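Local coordinates for amine oxidase (Emericella nidulans, PDB 3PGB), which probably oxidises primary amines to aldehydes, using a copper(II) ion and a topaquinone cofactor made from one of its own tyrosines, at residues Gln396-Tyr401 against Ile508-Tyr512; Phe248-Leu254 against Val306-His312; Gln53-Glu59 against Asp334-Val340. All blocks are in the same frame, centred on the assembly; numbering follows the deposited sequence.

Overall arrangement
From the N terminus, the chain first runs through 53-59, the leading segment of contact 3, whose partner 334-340 lies within the copper amine oxidase enzyme domain. That pairing closes a loop of 274 residues. Nested within it is contact 2, where 248-254, ahead of strand 255-263, meets 306-312. Contact 1 follows in series, joining 396-401 to 508-512 on the far side of the chain's centre from contact 3, their centres about 45 Å apart. Contacts 1 and 2 touch: Thr252 meets Ile508 and Ser510, and Leu253 packs on both, so the five-stranded sheet of 219-284 is tied to the enzyme domain near the copper.

Contact 1: residues Gln396-Tyr401 against Ile508-Tyr512; sequences QSSVAY and IQSAY
Gln509 NE2 gives a nearly straight hydrogen bond (170°) to the phenol oxygen of Tyr401, with NE2 and OH 2.6 Å apart. The amide is held at its other end too, where Gln509 OE1 accepts from Gln396 NE2 at 2.9 Å. This second bond lies in the carbonyl plane on a lone pair of OE1. Tyr401 OH and Gln396 NE2 together fix which way the Gln509 amide is turned, and it stands at the edge of the tyrosine ring with the two planes 85° apart. An extended chain, with CG anti to the backbone N (chi1 -169°), carries this amide across from the 508-512 segment. In the enzyme domain of this copper/topaquinone oxidase the contact is buried close to the active site: Tyr401 is two residues before Asp403, the predicted proton acceptor, and the side chain of Gln396 lies about 6 Å from that of the copper ligand His532. Gln396 is bent at chi2, which lays its CG against Ala511 CB at 3.7 Å and turns its amide toward Gln509; its OE1 is hydrogen-bonded to Ser530 OG. Val399 contributes CG1, over one face of the Tyr401 ring and offset toward its rim, and CG2, 3.7 Å from Gln509 OE1.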
loop_
_atom_site.group_PDB
_atom_site.type_symbol
_atom_site.label_atom_id
_atom_site.label_comp_id
_atom_site.label_asym_id
_atom_site.label_seq_id
_atom_site.Cartn_x
_atom_site.Cartn_y
_atom_site.Cartn_z
ATOM N N GLN A 396 -30.377 1.442 -8.418
ATOM C CA GLN A 396 -29.081 1.396 -7.743
ATOM C C GLN A 396 -29.047 0.389 -6.611
ATOM O O GLN A 396 -28.004 -0.217 -6.364
ATOM C CB GLN A 396 -28.678 2.775 -7.211
ATOM C CG GLN A 396 -28.137 3.696 -8.275
ATOM C CD GLN A 396 -26.867 3.167 -8.885
ATOM O OE1 GLN A 396 -25.799 3.243 -8.278
ATOM N NE2 GLN A 396 -26.976 2.612 -10.089
ATOM N N SER A 397 -30.177 0.205 -5.931
ATOM C CA SER A 397 -30.279 -0.819 -4.885
ATOM C C SER A 397 -30.045 -2.226 -5.440
ATOM O O SER A 397 -29.492 -3.081 -4.762
ATOM C CB SER A 397 -31.644 -0.757 -4.191
ATOM O OG SER A 397 -31.778 -1.777 -3.217
ATOM N N SER A 398 -30.453 -2.447 -6.682
ATOM C CA SER A 398 -30.453 -3.780 -7.275
ATOM C C SER A 398 -29.202 -4.118 -8.069
ATOM O O SER A 398 -29.014 -5.277 -8.422
ATOM C CB SER A 398 -31.666 -3.931 -8.191
ATOM O OG SER A 398 -32.878 -3.716 -7.483
ATOM N N VAL A 399 -28.357 -3.134 -8.380
ATOM C CA VAL A 399 -27.173 -3.412 -9.200
ATOM C C VAL A 399 -26.138 -4.235 -8.429
ATOM O O VAL A 399 -25.711 -3.865 -7.334
ATOM C CB VAL A 399 -26.504 -2.133 -9.754
ATOM C CG1 VAL A 399 -25.173 -2.474 -10.400
ATOM C CG2 VAL A 399 -27.398 -1.458 -10.771
ATOM N N ALA A 400 -25.769 -5.370 -9.009
ATOM C CA ALA A 400 -24.672 -6.189 -8.516
ATOM C C ALA A 400 -23.959 -6.784 -9.728
ATOM O O ALA A 400 -24.164 -7.942 -10.075
ATOM C CB ALA A 400 -25.185 -7.273 -7.587
ATOM N N TYR A 401 -23.139 -5.960 -10.379
ATOM C CA TYR A 401 -22.434 -6.365 -11.593
ATOM C C TYR A 401 -21.463 -7.507 -11.323
ATOM O O TYR A 401 -20.727 -7.496 -10.339
ATOM C CB TYR A 401 -21.652 -5.193 -12.211
ATOM C CG TYR A 401 -22.510 -4.104 -12.816
ATOM C CD1 TYR A 401 -23.421 -4.392 -13.820
ATOM C CD2 TYR A 401 -22.392 -2.788 -12.401
ATOM C CE1 TYR A 401 -24.202 -3.410 -14.374
ATOM C CE2 TYR A 401 -23.172 -1.795 -12.953
ATOM C CZ TYR A 401 -24.078 -2.116 -13.944
ATOM O OH TYR A 401 -24.871 -1.146 -14.516
ATOM N N ILE A 508 -17.941 6.864 -12.387
ATOM C CA ILE A 508 -18.743 6.165 -11.409
ATOM C C ILE A 508 -20.139 5.957 -11.993
ATOM O O ILE A 508 -20.572 6.715 -12.862
ATOM C CB ILE A 508 -18.804 6.921 -10.053
ATOM C CG1 ILE A 508 -19.607 8.222 -10.160
ATOM C CG2 ILE A 508 -17.395 7.195 -9.540
ATOM C CD1 ILE A 508 -19.825 8.927 -8.812
ATOM N N GLN A 509 -20.831 4.917 -11.540
ATOM C CA GLN A 509 -22.242 4.784 -11.853
ATOM C C GLN A 509 -23.007 5.515 -10.773
ATOM O O GLN A 509 -23.096 5.062 -9.626
ATOM C CB GLN A 509 -22.694 3.335 -11.960
ATOM C CG GLN A 509 -24.086 3.244 -12.547
ATOM C CD GLN A 509 -24.506 1.836 -12.827
ATOM O OE1 GLN A 509 -25.306 1.263 -12.091
ATOM N NE2 GLN A 509 -23.966 1.258 -13.890
ATOM N N SER A 510 -23.566 6.650 -11.174
ATOM C CA SER A 510 -24.127 7.639 -10.269
ATOM C C SER A 510 -25.491 7.213 -9.746
ATOM O O SER A 510 -26.012 6.168 -10.127
ATOM C CB SER A 510 -24.239 8.961 -11.028
ATOM O OG SER A 510 -24.673 10.012 -10.205
ATOM N N ALA A 511 -26.054 8.023 -8.856
ATOM C CA ALA A 511 -27.411 7.827 -8.354
ATOM C C ALA A 511 -28.091 9.182 -8.238
ATOM O O ALA A 511 -27.432 10.182 -7.950
ATOM C CB ALA A 511 -27.384 7.131 -7.003
ATOM N N TYR A 512 -29.400 9.221 -8.473
ATOM C CA TYR A 512 -30.166 10.461 -8.338
ATOM C C TYR A 512 -30.187 10.878 -6.875
ATOM O O TYR A 512 -30.289 10.033 -5.984
ATOM C CB TYR A 512 -31.593 10.293 -8.873
ATOM C CG TYR A 512 -32.299 11.604 -9.157
ATOM C CD1 TYR A 512 -31.880 12.432 -10.201
ATOM C CD2 TYR A 512 -33.383 12.012 -8.395
ATOM C CE1 TYR A 512 -32.523 13.636 -10.470
ATOM C CE2 TYR A 512 -34.030 13.212 -8.649
ATOM C CZ TYR A 512 -33.599 14.015 -9.690
ATOM O OH TYR A 512 -34.244 15.196 -9.937
#

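Contact 2: residues Phe248-Leu254 against Val306-His312; sequences FDSETLL and VDGAWAH
Two loops, each with a short 3-10 turn (251-253 and 309-311), lie against one another, with the CA atoms of Ser250 and Ala311 6.0 Å apart and those of Leu254 and Val306 6.4 Å apart. At one end the rings of Phe248 and His312 form a face-to-face stack, their centroids separated by 3.4 Å and their planes inclined by only 6°. The opposite face of the imidazole is covered by the carbonyl oxygen of Gly308, which leaves His312 sandwiched between the Phe248 phenyl ring and a peptide oxygen. In the plane of its ring, His312 NE2 donates to Asp307 OD2 at 2.6 Å, with a fairly straight N-H...O angle of 165°. The other carboxylate oxygen, OD1, receives the hydroxyl of Ser250, with OG 2.6 Å away and approaching from above the carboxylate plane. Ser250 OG lies between its backbone N and carbonyl carbon (chi1 64°), a rotation that directs it to the aspartate while CB rests near Ala311. Apolar packing takes over at the other end. Leu253 CD1 meets Ala311 CB at 3.7 Å, and Leu254 CD2 approaches Trp310 CZ2 obliquely. The indole is itself tethered by NE1 to the carbonyl oxygen of Val306, and its ring stacks on His524. Both loops fall in the DUF1965 region of this copper amine oxidase, with 248-254 linking strands 235-242 and 255-263, and Asp249 OD2 is hydrogen-bonded to His459 NE2 of the second subunit. Asp307 OD2 also accepts from the backbone N of Asp245, so the carboxylate is met by three donors; this would favour its charged form, and the aspartate would in turn polarise the stacked imidazole and could stabilise a proton on it.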
loop_
_atom_site.group_PDB
_atom_site.type_symbol
_atom_site.label_atom_id
_atom_site.label_comp_id
_atom_site.label_asym_id
_atom_site.label_seq_id
_atom_site.Cartn_x
_atom_site.Cartn_y
_atom_site.Cartn_z
ATOM N N PHE A 248 -18.383 12.435 -25.631
ATOM C CA PHE A 248 -18.093 12.311 -24.197
ATOM C C PHE A 248 -18.791 11.063 -23.638
ATOM O O PHE A 248 -19.859 10.688 -24.112
ATOM C CB PHE A 248 -18.528 13.569 -23.446
ATOM C CG PHE A 248 -17.669 14.773 -23.738
ATOM C CD1 PHE A 248 -16.376 14.861 -23.224
ATOM C CD2 PHE A 248 -18.147 15.819 -24.530
ATOM C CE1 PHE A 248 -15.576 15.966 -23.484
ATOM C CE2 PHE A 248 -17.351 16.933 -24.801
ATOM C CZ PHE A 248 -16.061 17.004 -24.275
ATOM N N ASP A 249 -18.184 10.415 -22.647
ATOM C CA ASP A 249 -18.718 9.156 -22.111
ATOM C C ASP A 249 -19.234 9.330 -20.674
ATOM O O ASP A 249 -18.909 8.544 -19.777
ATOM C CB ASP A 249 -17.639 8.062 -22.177
ATOM C CG ASP A 249 -18.222 6.656 -22.149
ATOM O OD1 ASP A 249 -19.264 6.418 -22.789
ATOM O OD2 ASP A 249 -17.625 5.785 -21.492
ATOM N N SER A 250 -20.071 10.343 -20.473
ATOM C CA SER A 250 -20.431 10.783 -19.129
ATOM C C SER A 250 -21.865 10.434 -18.684
ATOM O O SER A 250 -22.338 10.969 -17.682
ATOM C CB SER A 250 -20.219 12.297 -19.043
ATOM O OG SER A 250 -21.088 12.976 -19.935
ATOM N N GLU A 251 -22.543 9.531 -19.391
ATOM C CA GLU A 251 -23.955 9.259 -19.110
ATOM C C GLU A 251 -24.198 8.704 -17.711
ATOM O O GLU A 251 -25.195 9.050 -17.071
ATOM C CB GLU A 251 -24.559 8.308 -20.142
ATOM C CG GLU A 251 -26.063 8.067 -19.923
ATOM C CD GLU A 251 -26.724 7.314 -21.060
ATOM O OE1 GLU A 251 -27.536 6.411 -20.765
ATOM O OE2 GLU A 251 -26.432 7.613 -22.241
ATOM N N THR A 252 -23.290 7.855 -17.230
ATOM C CA THR A 252 -23.437 7.271 -15.897
ATOM C C THR A 252 -23.381 8.319 -14.768
ATOM O O THR A 252 -23.660 7.989 -13.624
ATOM C CB THR A 252 -22.402 6.140 -15.624
ATOM O OG1 THR A 252 -21.091 6.695 -15.446
ATOM C CG2 THR A 252 -22.387 5.122 -16.760
ATOM N N LEU A 253 -23.020 9.563 -15.091
ATOM C CA LEU A 253 -23.156 10.701 -14.169
ATOM C C LEU A 253 -24.457 11.499 -14.328
ATOM O O LEU A 253 -24.598 12.548 -13.711
ATOM C CB LEU A 253 -21.990 11.680 -14.350
ATOM C CG LEU A 253 -20.580 11.154 -14.082
ATOM C CD1 LEU A 253 -19.580 12.295 -14.203
ATOM C CD2 LEU A 253 -20.488 10.479 -12.718
ATOM N N LEU A 254 -25.404 11.008 -15.130
ATOM C CA LEU A 254 -26.598 11.784 -15.485
ATOM C C LEU A 254 -27.945 11.082 -15.205
ATOM O O LEU A 254 -28.830 11.088 -16.055
ATOM C CB LEU A 254 -26.521 12.164 -16.973
ATOM C CG LEU A 254 -25.230 12.849 -17.433
ATOM C CD1 LEU A 254 -25.258 13.079 -18.937
ATOM C CD2 LEU A 254 -24.995 14.167 -16.672
ATOM N N VAL A 306 -27.595 17.602 -16.002
ATOM C CA VAL A 306 -27.257 17.837 -17.403
ATOM C C VAL A 306 -25.742 17.867 -17.592
ATOM O O VAL A 306 -25.001 18.363 -16.735
ATOM C CB VAL A 306 -27.900 19.134 -17.942
ATOM C CG1 VAL A 306 -29.367 19.191 -17.547
ATOM C CG2 VAL A 306 -27.167 20.357 -17.438
ATOM N N ASP A 307 -25.294 17.327 -18.721
ATOM C CA ASP A 307 -23.874 17.216 -19.015
ATOM C C ASP A 307 -23.215 18.585 -19.139
ATOM O O ASP A 307 -23.840 19.561 -19.556
ATOM C CB ASP A 307 -23.644 16.405 -20.303
ATOM C CG ASP A 307 -22.241 15.801 -20.375
ATOM O OD1 ASP A 307 -21.689 15.448 -19.314
ATOM O OD2 ASP A 307 -21.693 15.658 -21.492
ATOM N N GLY A 308 -21.942 18.632 -18.767
ATOM C CA GLY A 308 -21.147 19.854 -18.797
ATOM C C GLY A 308 -19.712 19.534 -18.439
ATOM O O GLY A 308 -19.391 18.388 -18.097
ATOM N N ALA A 309 -18.845 20.540 -18.513
ATOM C CA ALA A 309 -17.405 20.366 -18.246
ATOM C C ALA A 309 -17.118 19.565 -16.969
ATOM O O ALA A 309 -16.172 18.773 -16.928
ATOM C CB ALA A 309 -16.713 21.727 -18.177
ATOM N N TRP A 310 -17.944 19.784 -15.945
ATOM C CA TRP A 310 -17.847 19.078 -14.663
ATOM C C TRP A 310 -17.802 17.554 -14.800
ATOM O O TRP A 310 -17.163 16.884 -13.988
ATOM C CB TRP A 310 -19.019 19.470 -13.751
ATOM C CG TRP A 310 -20.370 18.966 -14.213
ATOM C CD1 TRP A 310 -21.231 19.587 -15.073
ATOM C CD2 TRP A 310 -21.009 17.737 -13.830
ATOM N NE1 TRP A 310 -22.369 18.826 -15.247
ATOM C CE2 TRP A 310 -22.256 17.686 -14.496
ATOM C CE3 TRP A 310 -20.652 16.682 -12.985
ATOM C CZ2 TRP A 310 -23.138 16.620 -14.346
ATOM C CZ3 TRP A 310 -21.535 15.621 -12.837
ATOM C CH2 TRP A 310 -22.763 15.601 -13.516
ATOM N N ALA A 311 -18.487 17.019 -15.813
ATOM C CA ALA A 311 -18.532 15.570 -16.062
ATOM C C ALA A 311 -17.545 15.088 -17.131
ATOM O O ALA A 311 -17.540 13.908 -17.481
ATOM C CB ALA A 311 -19.950 15.154 -16.446
ATOM N N HIS A 312 -16.711 15.989 -17.642
ATOM C CA HIS A 312 -15.775 15.655 -18.713
ATOM C C HIS A 312 -14.345 15.583 -18.190
ATOM O O HIS A 312 -14.013 16.206 -17.192
ATOM C CB HIS A 312 -15.880 16.682 -19.836
ATOM C CG HIS A 312 -17.218 16.709 -20.503
ATOM N ND1 HIS A 312 -17.594 17.705 -21.377
ATOM C CD2 HIS A 312 -18.273 15.863 -20.421
ATOM C CE1 HIS A 312 -18.818 17.467 -21.811
ATOM N NE2 HIS A 312 -19.252 16.355 -21.247
#

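Contact 3: residues Gln53-Glu59 against Asp334-Val340; sequences QITPPQE and DGARYSV
Pro57 fits closely between Ala336 and Tyr338. Pro57 CD lies 3.8 Å from Ala336 CB. On the other side Pro57 CB is 3.6 Å from Tyr338 CE2, and the two side chains run alongside in the same direction. Tyr338 CG sits between its own backbone N and carbonyl carbon (chi1 52°), and this rotation brings the ring round to the proline although the CB bond sets off away from it. Backbone bonds hold the tight part together. Ala336 N donates to Thr55 O at 2.8 Å, and further on Gln58 N binds Tyr338 O while Val340 N binds Gln58 O, the ladder of a short parallel pairing. Gly335 CA makes a CA-H...O contact with Thr55 O at 3.3 Å; its positive phi favours glycine, and Thr55 O occupies the place where a CB would stand.

The outer side is looser. A water links Gln53 N with Asp334 OD1, next to the exposed inverse gamma turn centred on Ile54. Gln58 OE1 is 3.3 Å from Ser339 OG, at best a weak bond, and both residues pack on Gln322 of the second subunit. Asp334 OD2 accepts from the backbone N of Gln326 of the second subunit.

Strand 58-59 pairs in parallel with strand 339-341, whose other neighbour is the antiparallel strand 346-349; the Tyr338 hydroxyl is hydrogen-bonded to Ser426 OG, and its ring meets Phe473 edge-to-face.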
loop_
_atom_site.group_PDB
_atom_site.type_symbol
_atom_site.label_atom_id
_atom_site.label_comp_id
_atom_site.label_asym_id
_atom_site.label_seq_id
_atom_site.Cartn_x
_atom_site.Cartn_y
_atom_site.Cartn_z
ATOM N N GLN A 53 22.133 2.172 -25.800
ATOM C CA GLN A 53 21.576 1.113 -26.639
ATOM C C GLN A 53 20.306 0.561 -25.986
ATOM O O GLN A 53 20.378 -0.232 -25.054
ATOM C CB GLN A 53 22.607 -0.005 -26.834
ATOM C CG GLN A 53 24.002 0.476 -27.245
ATOM C CD GLN A 53 25.031 -0.650 -27.295
ATOM O OE1 GLN A 53 24.687 -1.840 -27.257
ATOM N NE2 GLN A 53 26.302 -0.276 -27.385
ATOM N N ILE A 54 19.148 1.002 -26.469
ATOM C CA ILE A 54 17.863 0.564 -25.933
ATOM C C ILE A 54 17.464 -0.727 -26.639
ATOM O O ILE A 54 16.637 -0.734 -27.554
ATOM C CB ILE A 54 16.771 1.649 -26.098
ATOM C CG1 ILE A 54 17.113 2.887 -25.253
ATOM C CG2 ILE A 54 15.407 1.113 -25.681
ATOM C CD1 ILE A 54 18.144 3.814 -25.867
ATOM N N THR A 55 18.077 -1.822 -26.208
ATOM C CA THR A 55 17.910 -3.100 -26.866
ATOM C C THR A 55 16.595 -3.748 -26.452
ATOM O O THR A 55 16.238 -3.712 -25.274
ATOM C CB THR A 55 19.085 -4.039 -26.547
ATOM O OG1 THR A 55 19.506 -3.836 -25.196
ATOM C CG2 THR A 55 20.263 -3.740 -27.468
ATOM N N PRO A 56 15.872 -4.355 -27.419
ATOM C CA PRO A 56 14.620 -5.031 -27.074
ATOM C C PRO A 56 14.883 -6.237 -26.173
ATOM O O PRO A 56 16.042 -6.557 -25.911
ATOM C CB PRO A 56 14.059 -5.479 -28.438
ATOM C CG PRO A 56 14.938 -4.882 -29.479
ATOM C CD PRO A 56 16.243 -4.584 -28.827
ATOM N N PRO A 57 13.821 -6.898 -25.689
ATOM C CA PRO A 57 14.056 -8.079 -24.853
ATOM C C PRO A 57 14.723 -9.204 -25.632
ATOM O O PRO A 57 14.610 -9.253 -26.852
ATOM C CB PRO A 57 12.645 -8.492 -24.410
ATOM C CG PRO A 57 11.708 -7.818 -25.352
ATOM C CD PRO A 57 12.387 -6.594 -25.848
ATOM N N GLN A 58 15.420 -10.093 -24.934
ATOM C CA GLN A 58 16.045 -11.243 -25.580
ATOM C C GLN A 58 14.975 -12.147 -26.189
ATOM O O GLN A 58 13.878 -12.274 -25.639
ATOM C CB GLN A 58 16.914 -12.030 -24.589
ATOM C CG GLN A 58 18.138 -11.255 -24.117
ATOM C CD GLN A 58 19.071 -12.054 -23.211
ATOM O OE1 GLN A 58 18.718 -13.120 -22.705
ATOM N NE2 GLN A 58 20.269 -11.532 -23.005
ATOM N N GLU A 59 15.287 -12.727 -27.349
ATOM C CA GLU A 59 14.444 -13.750 -27.968
ATOM C C GLU A 59 14.863 -15.112 -27.466
ATOM O O GLU A 59 15.956 -15.567 -27.778
ATOM C CB GLU A 59 14.601 -13.765 -29.484
ATOM C CG GLU A 59 13.936 -12.642 -30.228
ATOM C CD GLU A 59 14.150 -12.780 -31.728
ATOM O OE1 GLU A 59 14.775 -11.876 -32.334
ATOM O OE2 GLU A 59 13.723 -13.817 -32.287
ATOM N N ASP A 334 19.821 0.651 -21.071
ATOM C CA ASP A 334 20.239 -0.601 -21.704
ATOM C C ASP A 334 19.067 -1.408 -22.250
ATOM O O ASP A 334 19.210 -2.590 -22.548
ATOM C CB ASP A 334 21.073 -1.439 -20.732
ATOM C CG ASP A 334 22.435 -0.831 -20.470
ATOM O OD1 ASP A 334 22.600 0.376 -20.738
ATOM O OD2 ASP A 334 23.340 -1.544 -19.991
ATOM N N GLY A 335 17.916 -0.765 -22.413
ATOM C CA GLY A 335 16.731 -1.450 -22.909
ATOM C C GLY A 335 16.190 -2.496 -21.950
ATOM O O GLY A 335 16.359 -2.385 -20.733
ATOM N N ALA A 336 15.551 -3.520 -22.516
ATOM C CA ALA A 336 14.808 -4.525 -21.749
ATOM C C ALA A 336 15.716 -5.607 -21.180
ATOM O O ALA A 336 16.321 -6.369 -21.931
ATOM C CB ALA A 336 13.744 -5.159 -22.635
ATOM N N ARG A 337 15.797 -5.693 -19.855
ATOM C CA ARG A 337 16.624 -6.720 -19.196
ATOM C C ARG A 337 15.833 -7.990 -18.864
ATOM O O ARG A 337 15.963 -8.559 -17.786
ATOM C CB ARG A 337 17.266 -6.157 -17.932
ATOM C CG ARG A 337 18.208 -4.983 -18.180
ATOM C CD ARG A 337 18.966 -4.621 -16.906
ATOM N NE ARG A 337 18.051 -4.546 -15.772
ATOM C CZ ARG A 337 18.382 -4.713 -14.496
ATOM N NH1 ARG A 337 19.631 -4.961 -14.127
ATOM N NH2 ARG A 337 17.433 -4.631 -13.576
ATOM N N TYR A 338 15.025 -8.436 -19.816
ATOM C CA TYR A 338 14.254 -9.666 -19.678
ATOM C C TYR A 338 14.216 -10.402 -21.016
ATOM O O TYR A 338 14.767 -9.924 -22.014
ATOM C CB TYR A 338 12.846 -9.367 -19.157
ATOM C CG TYR A 338 12.090 -8.308 -19.920
ATOM C CD1 TYR A 338 12.229 -6.962 -19.602
ATOM C CD2 TYR A 338 11.211 -8.654 -20.941
ATOM C CE1 TYR A 338 11.517 -5.987 -20.291
ATOM C CE2 TYR A 338 10.501 -7.686 -21.641
ATOM C CZ TYR A 338 10.661 -6.357 -21.308
ATOM O OH TYR A 338 9.964 -5.400 -21.990
ATOM N N SER A 339 13.589 -11.573 -21.023
ATOM C CA SER A 339 13.542 -12.422 -22.208
ATOM C C SER A 339 12.117 -12.852 -22.497
ATOM O O SER A 339 11.340 -13.086 -21.584
ATOM C CB SER A 339 14.428 -13.642 -21.989
ATOM O OG SER A 339 15.694 -13.245 -21.482
ATOM N N VAL A 340 11.783 -12.958 -23.775
ATOM C CA VAL A 340 10.424 -13.261 -24.201
ATOM C C VAL A 340 10.405 -14.239 -25.374
ATOM O O VAL A 340 11.225 -14.138 -26.293
ATOM C CB VAL A 340 9.690 -11.981 -24.637
ATOM C CG1 VAL A 340 8.395 -12.321 -25.371
ATOM C CG2 VAL A 340 9.407 -11.087 -23.438
HETATM O O HOH W 1 23.172 1.272 -23.236
#